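Local coordinates for protein 4-phosphoerythronate dehydrogenase (Lactobacillus jensenii, PDB 4PRK) that probably catalyses the NAD-dependent interconversion of pyruvate and D-lactate, as a member of the D-isomer specific 2-hydroxyacid dehydrogenase family, at residues M224-I229 with K250-A255; L117-G122 with L139-I144; L34-V39 with D58-K63; D40-C45 with Y68-I73; V100-A105 with K301-N306. One frame throughout, in Å; residues are numbered along the deposited sequence.

Interaction 1: residues M224-I229 with K250-A255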
# COMPACT_ATOMS: atom_id res chain seq x y z
N MET A 224 -23.05 6.41 -17.76
CA MET A 224 -22.07 5.48 -17.21
C MET A 224 -21.69 4.43 -18.25
O MET A 224 -22.41 4.23 -19.24
CB MET A 224 -22.66 4.74 -16.03
CG MET A 224 -22.80 5.56 -14.78
SD MET A 224 -23.80 4.64 -13.62
CE MET A 224 -24.49 6.00 -12.70
N LYS A 225 -20.59 3.73 -18.02
CA LYS A 225 -20.23 2.64 -18.94
C LYS A 225 -21.24 1.49 -18.74
O LYS A 225 -21.80 1.31 -17.63
CB LYS A 225 -18.78 2.23 -18.67
CG LYS A 225 -17.87 3.40 -18.90
CD LYS A 225 -16.51 3.25 -18.27
CE LYS A 225 -15.73 2.17 -18.90
NZ LYS A 225 -14.32 2.43 -18.47
N ASN A 226 -21.48 0.72 -19.77
CA ASN A 226 -22.51 -0.32 -19.65
C ASN A 226 -22.06 -1.51 -18.78
O ASN A 226 -22.88 -2.28 -18.29
CB ASN A 226 -23.01 -0.80 -21.00
CG ASN A 226 -23.66 0.32 -21.85
OD1 ASN A 226 -24.35 1.26 -21.39
ND2 ASN A 226 -23.46 0.16 -23.16
N ASP A 227 -20.76 -1.68 -18.58
CA ASP A 227 -20.28 -2.70 -17.62
C ASP A 227 -19.92 -2.06 -16.27
O ASP A 227 -19.17 -2.62 -15.52
CB ASP A 227 -19.12 -3.56 -18.21
CG ASP A 227 -18.11 -2.74 -18.97
OD1 ASP A 227 -18.26 -1.49 -19.01
OD2 ASP A 227 -17.14 -3.31 -19.53
N ALA A 228 -20.50 -0.90 -15.95
CA ALA A 228 -20.23 -0.17 -14.69
C ALA A 228 -20.91 -0.82 -13.52
O ALA A 228 -21.97 -1.43 -13.65
CB ALA A 228 -20.70 1.29 -14.74
N ILE A 229 -20.27 -0.69 -12.37
CA ILE A 229 -20.77 -1.23 -11.12
C ILE A 229 -21.01 -0.02 -10.25
O ILE A 229 -20.10 0.80 -10.07
CB ILE A 229 -19.71 -2.13 -10.46
CG1 ILE A 229 -19.34 -3.31 -11.34
CG2 ILE A 229 -20.18 -2.61 -9.08
CD1 ILE A 229 -18.24 -4.21 -10.80
N LYS A 250 -32.03 -3.18 -18.42
CA LYS A 250 -31.59 -2.95 -19.79
C LYS A 250 -30.10 -3.21 -19.98
O LYS A 250 -29.63 -3.13 -21.09
CB LYS A 250 -31.95 -1.54 -20.21
CG LYS A 250 -33.46 -1.30 -20.18
CD LYS A 250 -33.84 -0.01 -20.86
CE LYS A 250 -33.03 1.17 -20.35
NZ LYS A 250 -33.80 2.43 -20.40
N HIS A 251 -29.38 -3.56 -18.91
CA HIS A 251 -27.95 -3.87 -19.01
C HIS A 251 -27.21 -2.60 -19.43
O HIS A 251 -26.26 -2.62 -20.20
CB HIS A 251 -27.69 -5.10 -19.92
CG HIS A 251 -28.54 -6.31 -19.57
ND1 HIS A 251 -28.10 -7.34 -18.76
CD2 HIS A 251 -29.80 -6.66 -19.94
CE1 HIS A 251 -29.05 -8.26 -18.64
NE2 HIS A 251 -30.09 -7.87 -19.34
N GLU A 252 -27.70 -1.47 -18.94
CA GLU A 252 -27.02 -0.20 -19.15
C GLU A 252 -26.00 0.02 -18.05
O GLU A 252 -25.19 0.94 -18.15
CB GLU A 252 -28.02 0.95 -19.15
CG GLU A 252 -28.83 1.03 -20.42
CD GLU A 252 -28.02 1.40 -21.62
OE1 GLU A 252 -26.92 2.06 -21.54
OE2 GLU A 252 -28.53 1.00 -22.69
N ILE A 253 -26.09 -0.79 -16.98
CA ILE A 253 -24.96 -1.00 -16.03
C ILE A 253 -24.86 -2.49 -15.76
O ILE A 253 -25.82 -3.24 -16.03
CB ILE A 253 -25.15 -0.25 -14.67
CG1 ILE A 253 -26.30 -0.86 -13.87
CG2 ILE A 253 -25.34 1.26 -14.84
CD1 ILE A 253 -26.41 -0.29 -12.46
N ALA A 254 -23.74 -2.92 -15.20
CA ALA A 254 -23.50 -4.36 -15.04
C ALA A 254 -23.97 -4.92 -13.67
O ALA A 254 -24.28 -6.11 -13.57
CB ALA A 254 -22.03 -4.67 -15.27
N ALA A 255 -24.06 -4.05 -12.65
CA ALA A 255 -24.25 -4.48 -11.28
C ALA A 255 -24.42 -3.31 -10.33
O ALA A 255 -24.04 -2.19 -10.63
CB ALA A 255 -23.07 -5.34 -10.82
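N226, I253 and A254 have the most surface buried here. N226 belongs to a type I turn running from K225 to A228, and its backbone and CB meet H251 and E252. N226 CB is 3.8 Å from H251 O. N226 CA lies 3.3 Å from E252 O, in a CA-H...O contact that is almost straight (177° at the hydrogen). A254 sets its methyl against the turn, with CB 3.5 Å from D227 C. The A254 amide donates to A228 O at 2.8 Å from N to O. A255 N adds a weak second bond to A228 O. I253 has CG1 between its backbone N and carbonyl carbon (chi1 68°), which places CG2 beside the N. That methyl meets M224 SD at 3.9 Å, the two side chains lying side by side and pointing the same way. H251 begins the second segment's turn away from its helix with a Schellman motif. I229 and A255 then form a parallel bridge, with I229 CG1 4.3 Å from A255 CB. The contact joins the entries to two neighbouring strands, 229-232 and 255-258, of the seven-stranded parallel sheet. M224 packs on strand 201-204, I253 on helix 241-250, and I229 and A255 on helix 103-118.

Interaction 2: residues L117-G122 with L139-I144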
# COMPACT_ATOMS: atom_id res chain seq x y z
N LEU A 117 -19.21 -8.21 -6.87
CA LEU A 117 -19.93 -7.97 -8.12
C LEU A 117 -19.04 -7.95 -9.31
O LEU A 117 -19.44 -8.42 -10.33
CB LEU A 117 -20.75 -6.69 -8.05
CG LEU A 117 -21.80 -6.74 -6.98
CD1 LEU A 117 -22.45 -5.41 -6.75
CD2 LEU A 117 -22.83 -7.83 -7.34
N ASN A 118 -17.81 -7.42 -9.16
CA ASN A 118 -16.80 -7.43 -10.24
C ASN A 118 -16.43 -8.82 -10.62
O ASN A 118 -16.23 -9.09 -11.77
CB ASN A 118 -15.53 -6.67 -9.85
CG ASN A 118 -14.43 -6.75 -10.90
OD1 ASN A 118 -14.57 -6.22 -12.01
ND2 ASN A 118 -13.29 -7.32 -10.53
N ARG A 119 -16.34 -9.70 -9.64
CA ARG A 119 -16.05 -11.10 -9.92
C ARG A 119 -17.31 -11.90 -10.36
O ARG A 119 -17.20 -13.12 -10.69
CB ARG A 119 -15.39 -11.73 -8.67
CG ARG A 119 -14.04 -11.10 -8.27
CD ARG A 119 -13.03 -11.03 -9.44
NE ARG A 119 -12.79 -12.36 -10.01
CZ ARG A 119 -11.60 -12.98 -10.15
NH1 ARG A 119 -10.44 -12.43 -9.80
NH2 ARG A 119 -11.56 -14.18 -10.71
N LYS A 120 -18.48 -11.25 -10.32
CA LYS A 120 -19.76 -11.83 -10.76
C LYS A 120 -20.07 -13.15 -10.10
O LYS A 120 -20.66 -14.06 -10.72
CB LYS A 120 -19.78 -12.00 -12.28
CG LYS A 120 -19.33 -10.74 -13.02
CD LYS A 120 -19.16 -10.98 -14.51
CE LYS A 120 -19.19 -9.66 -15.25
NZ LYS A 120 -18.81 -9.82 -16.66
N ILE A 121 -19.73 -13.24 -8.82
CA ILE A 121 -19.90 -14.46 -8.09
C ILE A 121 -21.38 -14.86 -8.06
O ILE A 121 -21.68 -16.05 -8.13
CB ILE A 121 -19.31 -14.36 -6.69
CG1 ILE A 121 -17.77 -14.22 -6.77
CG2 ILE A 121 -19.71 -15.55 -5.84
CD1 ILE A 121 -17.09 -13.75 -5.48
N GLY A 122 -22.27 -13.88 -7.94
CA GLY A 122 -23.68 -14.15 -7.83
C GLY A 122 -24.26 -14.57 -9.16
O GLY A 122 -25.18 -15.36 -9.20
N LEU A 139 -19.46 -13.84 -18.27
CA LEU A 139 -19.02 -13.84 -16.89
C LEU A 139 -17.49 -13.66 -16.69
O LEU A 139 -16.97 -13.92 -15.61
CB LEU A 139 -19.42 -15.17 -16.26
CG LEU A 139 -20.94 -15.44 -16.26
CD1 LEU A 139 -21.29 -16.62 -15.38
CD2 LEU A 139 -21.69 -14.19 -15.81
N ILE A 140 -16.77 -13.25 -17.72
CA ILE A 140 -15.33 -12.96 -17.54
C ILE A 140 -15.17 -11.75 -16.64
O ILE A 140 -16.01 -10.87 -16.59
CB ILE A 140 -14.64 -12.75 -18.88
CG1 ILE A 140 -13.12 -12.93 -18.74
CG2 ILE A 140 -14.98 -11.41 -19.51
CD1 ILE A 140 -12.44 -12.98 -20.09
N SER A 141 -14.10 -11.73 -15.87
CA SER A 141 -13.88 -10.68 -14.91
C SER A 141 -12.60 -9.93 -15.23
O SER A 141 -12.10 -10.03 -16.32
CB SER A 141 -13.86 -11.23 -13.49
OG SER A 141 -13.98 -10.20 -12.54
N ASN A 142 -12.12 -9.14 -14.29
CA ASN A 142 -10.89 -8.38 -14.51
C ASN A 142 -10.19 -8.02 -13.18
O ASN A 142 -10.82 -8.02 -12.11
CB ASN A 142 -11.14 -7.14 -15.36
CG ASN A 142 -9.85 -6.68 -16.10
OD1 ASN A 142 -8.80 -7.34 -16.05
ND2 ASN A 142 -9.95 -5.55 -16.78
N GLU A 143 -8.88 -7.77 -13.25
CA GLU A 143 -8.12 -7.51 -12.05
C GLU A 143 -8.43 -6.09 -11.69
O GLU A 143 -8.65 -5.24 -12.54
CB GLU A 143 -6.61 -7.74 -12.20
CG GLU A 143 -6.19 -9.19 -12.28
CD GLU A 143 -6.28 -9.77 -13.70
OE1 GLU A 143 -6.58 -8.99 -14.64
OE2 GLU A 143 -5.98 -10.97 -13.89
N ILE A 144 -8.41 -5.83 -10.40
CA ILE A 144 -8.82 -4.56 -9.90
C ILE A 144 -7.83 -3.47 -10.31
O ILE A 144 -8.26 -2.33 -10.58
CB ILE A 144 -9.07 -4.65 -8.37
CG1 ILE A 144 -9.91 -3.50 -7.90
CG2 ILE A 144 -7.77 -4.71 -7.60
CD1 ILE A 144 -11.38 -3.73 -8.20
O HOH W 1 -10.41 -9.27 -9.56
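The N118 amide and the R119 guanidinium are the flat groups that meet the loop 139-144. N142 O lies nearly in the amide plane of N118 and accepts from ND2 at 3.0 Å, with 159° at the hydrogen. The donor is tilted somewhat from the N142 carbonyl plane. N118 has CG anti to its own N (chi1 176°), which carries the amide out to the loop. S141 OG approaches the R119 guanidinium obliquely and sits 3.3 Å from R119 CD. The R119 chain is bent at chi2 and chi3. Water 1 lies 3.2 Å from R119 NH1 and donates to N142 O. R119 NH1 also bonds to A105 O, and NH2 to A297 O, of the second subunit.

S141 OG donates to N118 O at 2.6 Å, from above the carbonyl plane. K120 follows, with the positive phi of a Schellman motif. Its extended chain runs along the loop, CD lying 3.7 Å from L139 CA. At its end NZ donates to I140 O at 3.0 Å, in the carbonyl plane, and also to S138 O.

The polar chemistry is therefore mostly side chain to backbone. One carbonyl near the end of helix 103-118 is used by a loop serine, N142 O by N118, and I140 O and S138 O by K120. Of the loop's side chains, S141 alone hydrogen-bonds across to 117-122. N142 O takes both N118 ND2 and the water. The lysine's charge is probably eased by the two carbonyls it reaches. E143 bonds to S102, T300 and T302 of the second subunit, so the loop held here is part of the subunit interface.

Interaction 3: residues L34-V39 with D58-K63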
# COMPACT_ATOMS: atom_id res chain seq x y z
N LEU A 34 -35.07 7.36 25.86
CA LEU A 34 -35.45 8.29 26.88
C LEU A 34 -36.84 8.82 26.58
O LEU A 34 -37.16 9.12 25.45
CB LEU A 34 -34.45 9.44 26.90
CG LEU A 34 -34.72 10.68 27.74
CD1 LEU A 34 -34.48 10.37 29.20
CD2 LEU A 34 -33.80 11.79 27.28
N SER A 35 -37.65 8.90 27.61
CA SER A 35 -39.00 9.42 27.49
C SER A 35 -39.48 9.88 28.84
O SER A 35 -38.87 9.58 29.86
CB SER A 35 -39.95 8.37 26.90
OG SER A 35 -40.59 7.61 27.90
N ALA A 36 -40.60 10.58 28.86
CA ALA A 36 -41.12 11.11 30.10
C ALA A 36 -41.32 9.93 31.02
O ALA A 36 -41.21 10.05 32.24
CB ALA A 36 -42.43 11.83 29.86
N GLU A 37 -41.64 8.78 30.43
CA GLU A 37 -41.83 7.55 31.17
C GLU A 37 -40.59 7.07 31.91
O GLU A 37 -40.71 6.53 33.00
CB GLU A 37 -42.31 6.45 30.23
CG GLU A 37 -43.76 6.59 29.79
CD GLU A 37 -43.95 6.30 28.32
OE1 GLU A 37 -42.95 5.99 27.64
OE2 GLU A 37 -45.10 6.38 27.83
N ASN A 38 -39.41 7.20 31.31
CA ASN A 38 -38.19 6.73 31.96
C ASN A 38 -37.17 7.75 32.49
O ASN A 38 -36.11 7.38 32.96
CB ASN A 38 -37.48 5.70 31.07
CG ASN A 38 -37.21 6.21 29.67
OD1 ASN A 38 -36.90 7.37 29.46
ND2 ASN A 38 -37.31 5.32 28.70
N VAL A 39 -37.49 9.03 32.41
CA VAL A 39 -36.50 10.07 32.73
C VAL A 39 -35.97 10.06 34.16
O VAL A 39 -34.82 10.38 34.40
CB VAL A 39 -36.99 11.46 32.34
CG1 VAL A 39 -35.95 12.51 32.70
CG2 VAL A 39 -37.25 11.50 30.85
N ASP A 58 -41.53 16.06 24.11
CA ASP A 58 -41.92 16.61 25.44
C ASP A 58 -40.79 17.48 26.00
O ASP A 58 -39.62 17.18 25.81
CB ASP A 58 -42.21 15.52 26.50
CG ASP A 58 -43.01 14.33 25.97
OD1 ASP A 58 -44.03 14.53 25.28
OD2 ASP A 58 -42.62 13.19 26.29
N GLU A 59 -41.15 18.53 26.74
CA GLU A 59 -40.15 19.41 27.36
C GLU A 59 -39.78 19.01 28.80
O GLU A 59 -38.73 19.44 29.30
CB GLU A 59 -40.62 20.86 27.31
CG GLU A 59 -40.07 21.74 28.43
CD GLU A 59 -40.21 23.21 28.14
OE1 GLU A 59 -40.72 23.54 27.05
OE2 GLU A 59 -39.79 24.02 28.99
N ILE A 60 -40.63 18.21 29.46
CA ILE A 60 -40.45 17.86 30.89
C ILE A 60 -39.24 16.91 31.08
O ILE A 60 -38.56 16.92 32.12
CB ILE A 60 -41.75 17.30 31.56
CG1 ILE A 60 -41.89 15.76 31.46
CG2 ILE A 60 -42.99 18.01 31.00
CD1 ILE A 60 -42.16 15.19 30.08
N VAL A 61 -38.97 16.12 30.04
CA VAL A 61 -37.73 15.35 29.93
C VAL A 61 -36.51 16.29 30.05
O VAL A 61 -35.67 16.13 30.96
CB VAL A 61 -37.71 14.55 28.61
CG1 VAL A 61 -36.38 13.82 28.44
CG2 VAL A 61 -38.91 13.60 28.54
N TYR A 62 -36.45 17.30 29.17
CA TYR A 62 -35.38 18.29 29.19
C TYR A 62 -35.33 19.08 30.50
O TYR A 62 -34.25 19.31 31.04
CB TYR A 62 -35.51 19.29 28.03
CG TYR A 62 -35.48 18.70 26.64
CD1 TYR A 62 -36.65 18.27 26.03
CD2 TYR A 62 -34.29 18.61 25.91
CE1 TYR A 62 -36.66 17.74 24.75
CE2 TYR A 62 -34.29 18.09 24.62
CZ TYR A 62 -35.48 17.64 24.05
OH TYR A 62 -35.53 17.12 22.77
N LYS A 63 -36.49 19.52 31.00
CA LYS A 63 -36.53 20.22 32.29
C LYS A 63 -35.92 19.33 33.35
O LYS A 63 -35.08 19.76 34.14
CB LYS A 63 -37.96 20.62 32.72
CG LYS A 63 -38.02 21.23 34.13
CD LYS A 63 -39.38 21.84 34.50
CE LYS A 63 -39.66 23.08 33.67
NZ LYS A 63 -40.76 23.92 34.21
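V61 projects from the first turn of helix 60-67 into the bend of 34-39, and L34, A36 and V39 meet it there. V61 has CG1 anti to its backbone N (chi1 176°) and CG2 beside the N. CG1 meets L34, CG2 meets the backbone at A36, and both lie near V39. L34 and V61 slide past each other in opposite directions. L34 CD2 rests on V61 CG1 at 3.5 Å, a tight carbon pair. V61 CG2 lies 3.5 Å from A36 N. V39 crosses V61 at a slant. Its CG2 is the atom near both V61 methyls, but it clashes with S35 O in the model, so its exact place is doubtful.

A36 brings its methyl to the exposed side of the helix start. A36 CB is 3.4 Å from I60 CD1, again closer than usual, and 3.8 Å from D58 OD2. Within the loop, N38 ND2 donates to S33 O. A bond from S35 N to N38 OD1 is modelled too short to be relied on.

L34 also packs on F6 of strand 2-6, and V39 on K64 and L65 further along the helix. No hydrogen bond crosses between the two segments. The loop is seated on the helix by the fit of methyl groups, while its polar bonds serve its own shape. The contact is thus essentially apolar, and V61 is the residue that buries the most surface in it.

Interaction 4: residues D40-C45 with Y68-I73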
# COMPACT_ATOMS: atom_id res chain seq x y z
N ASP A 40 -36.82 9.70 35.12
CA ASP A 40 -36.47 9.74 36.53
C ASP A 40 -35.40 8.72 36.93
O ASP A 40 -34.91 8.72 38.04
CB ASP A 40 -37.71 9.59 37.40
CG ASP A 40 -38.76 10.62 37.09
OD1 ASP A 40 -38.40 11.78 36.82
OD2 ASP A 40 -39.95 10.27 37.10
N GLN A 41 -35.10 7.80 36.02
CA GLN A 41 -33.98 6.85 36.17
C GLN A 41 -32.58 7.48 35.94
O GLN A 41 -31.53 6.88 36.21
CB GLN A 41 -34.23 5.68 35.25
CG GLN A 41 -35.71 5.31 35.22
CD GLN A 41 -35.96 3.89 34.84
OE1 GLN A 41 -35.11 3.01 35.03
NE2 GLN A 41 -37.16 3.63 34.32
N VAL A 42 -32.59 8.70 35.45
CA VAL A 42 -31.39 9.50 35.25
C VAL A 42 -30.95 10.14 36.55
O VAL A 42 -29.89 10.70 36.65
CB VAL A 42 -31.66 10.64 34.26
CG1 VAL A 42 -30.38 11.37 33.93
CG2 VAL A 42 -32.33 10.10 33.02
N ALA A 43 -31.80 10.02 37.55
CA ALA A 43 -31.68 10.80 38.77
C ALA A 43 -30.36 10.58 39.46
O ALA A 43 -29.77 11.52 39.96
CB ALA A 43 -32.83 10.48 39.71
N ASP A 44 -29.88 9.35 39.46
CA ASP A 44 -28.64 9.01 40.13
C ASP A 44 -27.47 9.00 39.14
O ASP A 44 -26.43 8.43 39.41
CB ASP A 44 -28.73 7.70 40.90
CG ASP A 44 -29.23 6.55 40.07
OD1 ASP A 44 -29.75 6.78 38.97
OD2 ASP A 44 -29.10 5.41 40.52
N CYS A 45 -27.66 9.68 38.03
CA CYS A 45 -26.73 9.62 36.92
C CYS A 45 -25.99 10.93 36.66
O CYS A 45 -26.57 12.00 36.71
CB CYS A 45 -27.48 9.19 35.66
SG CYS A 45 -27.81 7.42 35.56
N TYR A 68 -31.84 17.32 37.15
CA TYR A 68 -30.92 16.32 37.73
C TYR A 68 -29.44 16.65 37.55
O TYR A 68 -28.60 15.79 37.75
CB TYR A 68 -31.23 14.92 37.18
CG TYR A 68 -32.64 14.44 37.44
CD1 TYR A 68 -33.24 14.59 38.70
CD2 TYR A 68 -33.36 13.81 36.45
CE1 TYR A 68 -34.53 14.14 38.94
CE2 TYR A 68 -34.64 13.36 36.67
CZ TYR A 68 -35.22 13.53 37.91
OH TYR A 68 -36.50 13.07 38.11
N GLY A 69 -29.12 17.88 37.18
CA GLY A 69 -27.74 18.33 37.04
C GLY A 69 -27.05 17.84 35.77
O GLY A 69 -25.83 18.08 35.60
N ILE A 70 -27.80 17.18 34.88
CA ILE A 70 -27.24 16.64 33.64
C ILE A 70 -26.92 17.85 32.76
O ILE A 70 -27.80 18.69 32.52
CB ILE A 70 -28.22 15.70 32.88
CG1 ILE A 70 -28.62 14.47 33.71
CG2 ILE A 70 -27.60 15.23 31.57
CD1 ILE A 70 -27.50 13.44 33.89
N LYS A 71 -25.67 17.92 32.29
CA LYS A 71 -25.16 19.08 31.53
C LYS A 71 -25.10 18.90 30.01
O LYS A 71 -24.80 19.87 29.29
CB LYS A 71 -23.77 19.48 32.04
CG LYS A 71 -23.68 19.73 33.54
CD LYS A 71 -22.24 19.88 33.98
CE LYS A 71 -21.51 20.98 33.23
NZ LYS A 71 -20.22 21.30 33.89
N SER A 72 -25.37 17.68 29.51
CA SER A 72 -25.37 17.42 28.06
C SER A 72 -26.26 16.24 27.66
O SER A 72 -26.77 15.53 28.52
CB SER A 72 -23.94 17.21 27.54
OG SER A 72 -23.42 15.94 27.92
N ILE A 73 -26.47 16.10 26.34
CA ILE A 73 -27.06 14.89 25.71
C ILE A 73 -26.04 14.25 24.72
O ILE A 73 -25.70 14.82 23.64
CB ILE A 73 -28.39 15.21 25.00
CG1 ILE A 73 -29.43 15.71 26.00
CG2 ILE A 73 -28.95 13.99 24.28
CD1 ILE A 73 -30.60 16.41 25.33
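D40 and Y68 make the hydrogen bond of this contact. Y68 OH donates to D40 OD1 at 2.6 Å, and OD1 lies at the edge of the ring, in its plane. The hydroxyl comes to the anti side of OD1, 33° out of the carboxylate plane. Carboxylate and ring stand nearly square to each other, at 87°. OD1 has a second partner in K64 NZ, a salt bridge, which would probably favour the charged carboxylate.

The second kind is CH-pi. A43 CA sits over one face of the Y68 ring, 4.0 Å from its centroid and 13° off the normal. The alanine methyl adds a looser touch, CB to Y68 CE1 at 4.1 Å. The ring is thus fixed at its hydroxyl and also covered on one face by backbone.

The third kind is apolar packing. V42 and I70 cross at about a right angle, with V42 CG1 3.5 Å from I70 CD1. V42 CB also touches Y68 CD2 at 4.2 Å. Separately, the polar C45 O comes within 3.3 Å of the I70 CD1 methyl. V42 to C45 form a type I turn, which brings V42 and the C45 carbonyl round the isoleucine tip.

G69 gives the Schellman ending of helix 60-67, and I70 leads on to strand 72-75. The contact therefore joins that helix-to-strand link with the loop before strand 47-50. V42 and I70 both pack on L65 of the helix. V42 also reaches F6 of strand 2-6 and V48 of strand 47-50, in the five-stranded parallel sheet.

Interaction 5: residues V100-A105 with K301-N306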
# COMPACT_ATOMS: atom_id res chain seq x y z
N VAL A 100 -18.04 10.27 13.41
CA VAL A 100 -17.12 9.33 12.78
C VAL A 100 -17.04 8.01 13.55
O VAL A 100 -16.18 7.86 14.41
CB VAL A 100 -15.72 9.98 12.69
CG1 VAL A 100 -14.68 9.01 12.17
CG2 VAL A 100 -15.76 11.23 11.84
N TYR A 101 -17.95 7.06 13.26
CA TYR A 101 -17.96 5.75 13.91
C TYR A 101 -16.74 4.87 13.61
O TYR A 101 -15.91 4.60 14.47
CB TYR A 101 -19.05 4.92 13.23
CG TYR A 101 -20.49 5.34 13.30
CD1 TYR A 101 -20.97 6.18 14.29
CD2 TYR A 101 -21.39 4.82 12.39
CE1 TYR A 101 -22.31 6.51 14.34
CE2 TYR A 101 -22.73 5.14 12.44
CZ TYR A 101 -23.19 5.99 13.42
OH TYR A 101 -24.51 6.30 13.44
N SER A 102 -16.61 4.51 12.33
CA SER A 102 -15.40 3.98 11.74
C SER A 102 -15.50 4.14 10.24
O SER A 102 -16.20 3.37 9.60
CB SER A 102 -15.23 2.50 12.12
OG SER A 102 -14.33 1.82 11.28
N PRO A 103 -14.81 5.11 9.64
CA PRO A 103 -14.96 5.20 8.18
C PRO A 103 -14.52 3.94 7.44
O PRO A 103 -15.08 3.66 6.42
CB PRO A 103 -14.09 6.39 7.78
CG PRO A 103 -13.20 6.67 8.91
CD PRO A 103 -14.02 6.37 10.08
N ARG A 104 -13.53 3.21 7.95
CA ARG A 104 -13.12 1.96 7.33
C ARG A 104 -14.21 0.88 7.29
O ARG A 104 -14.26 0.09 6.37
CB ARG A 104 -11.83 1.43 7.95
CG ARG A 104 -10.57 2.09 7.42
CD ARG A 104 -10.27 1.71 5.99
NE ARG A 104 -9.81 0.34 5.85
CZ ARG A 104 -8.61 -0.01 5.40
NH1 ARG A 104 -7.73 0.91 5.04
NH2 ARG A 104 -8.29 -1.28 5.30
N ALA A 105 -15.05 0.80 8.31
CA ALA A 105 -16.17 -0.15 8.33
C ALA A 105 -16.98 0.04 7.07
O ALA A 105 -17.22 -0.87 6.31
CB ALA A 105 -17.05 0.07 9.55
N LYS A 301 -17.36 -4.41 15.14
CA LYS A 301 -17.08 -4.28 16.56
C LYS A 301 -16.50 -2.91 16.86
O LYS A 301 -16.81 -2.31 17.85
CB LYS A 301 -16.02 -5.28 16.98
CG LYS A 301 -16.38 -6.74 16.76
CD LYS A 301 -17.04 -7.34 17.99
CE LYS A 301 -16.98 -8.86 17.95
NZ LYS A 301 -17.57 -9.35 19.24
N THR A 302 -15.61 -2.43 16.00
CA THR A 302 -15.08 -1.11 16.18
C THR A 302 -16.21 -0.08 16.19
O THR A 302 -16.17 0.85 16.97
CB THR A 302 -14.07 -0.78 15.07
OG1 THR A 302 -13.13 -1.86 14.94
CG2 THR A 302 -13.33 0.62 15.39
N SER A 303 -17.20 -0.18 15.31
CA SER A 303 -18.13 0.93 15.23
C SER A 303 -18.92 0.95 16.49
O SER A 303 -19.13 2.01 17.11
CB SER A 303 -19.11 0.87 14.02
OG SER A 303 -18.48 1.14 12.78
N VAL A 304 -19.43 -0.22 16.84
CA VAL A 304 -20.36 -0.33 17.95
C VAL A 304 -19.64 0.16 19.23
O VAL A 304 -20.19 0.94 19.99
CB VAL A 304 -20.91 -1.75 18.07
CG1 VAL A 304 -21.66 -1.97 19.40
CG2 VAL A 304 -21.80 -2.03 16.89
N ARG A 305 -18.40 -0.23 19.40
CA ARG A 305 -17.64 0.26 20.52
C ARG A 305 -17.43 1.79 20.50
O ARG A 305 -17.58 2.44 21.52
CB ARG A 305 -16.30 -0.42 20.56
CG ARG A 305 -15.48 0.08 21.72
CD ARG A 305 -14.02 -0.08 21.47
NE ARG A 305 -13.54 0.92 20.54
CZ ARG A 305 -12.28 0.96 20.12
NH1 ARG A 305 -11.88 1.89 19.26
NH2 ARG A 305 -11.42 0.06 20.55
N ASN A 306 -17.05 2.33 19.34
CA ASN A 306 -16.80 3.75 19.21
C ASN A 306 -18.03 4.56 19.46
O ASN A 306 -17.95 5.60 20.11
CB ASN A 306 -16.17 4.10 17.87
CG ASN A 306 -14.72 3.67 17.81
OD1 ASN A 306 -14.13 3.24 18.84
ND2 ASN A 306 -14.11 3.76 16.63
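S303 and N306 make the close part of the contact, against Y101, S102 and A105. S303 OG is set among three CB atoms: S102 at 3.6 Å, A105 at 3.7 Å and Y101 at 3.8 Å. The hydroxyl itself bonds to Y298 O. N306 ND2 donates to Y101 O at 2.9 Å, with 168° at the hydrogen. The bond runs nearly along the C=O axis and the acceptor lies in the amide plane. R305 holds the other end of this amide: NE and NH1 both donate to N306 OD1, which fixes its rotation. ND2 also bonds to Y179 of the third subunit.

Elsewhere the fit is looser. S102 CB and T302 CG2 are 4.2 Å apart. The Y101 ring is a separate case: partly exposed, it leads away from the helix and packs on I77, V78 and Y298. S102 is the N-cap of helix 103-118, its OG accepting from A105 N at 3.2 Å. E143 of the second subunit is the stronger partner of the S102 and T302 hydroxyls.

The contact sets the start of helix 103-118 against the start of helix 301-319. V304 packs on helix 10-23 and P103 on helix 155-167.

Overall arrangement
The contacts fall into two touching pairs and a central one. Interactions 1 and 2 meet where I229 CD1 packs 3.6 Å from N118 CA, at the seven-stranded, probably NAD-binding, domain. Interactions 3 and 4 touch through V39 O and Y68 CE2, 3.8 Å apart, at the five-stranded domain. Centres of interactions 1 and 3 are 51 Å apart, on opposite sides of the chain's centre. Interaction 5 lies between, its centre 27 to 32 Å from the others. It shares helix 103-118 with interaction 2. Interactions 2 and 5 of different chains meet across the subunit interface. None of the five contacts is assigned to the active site.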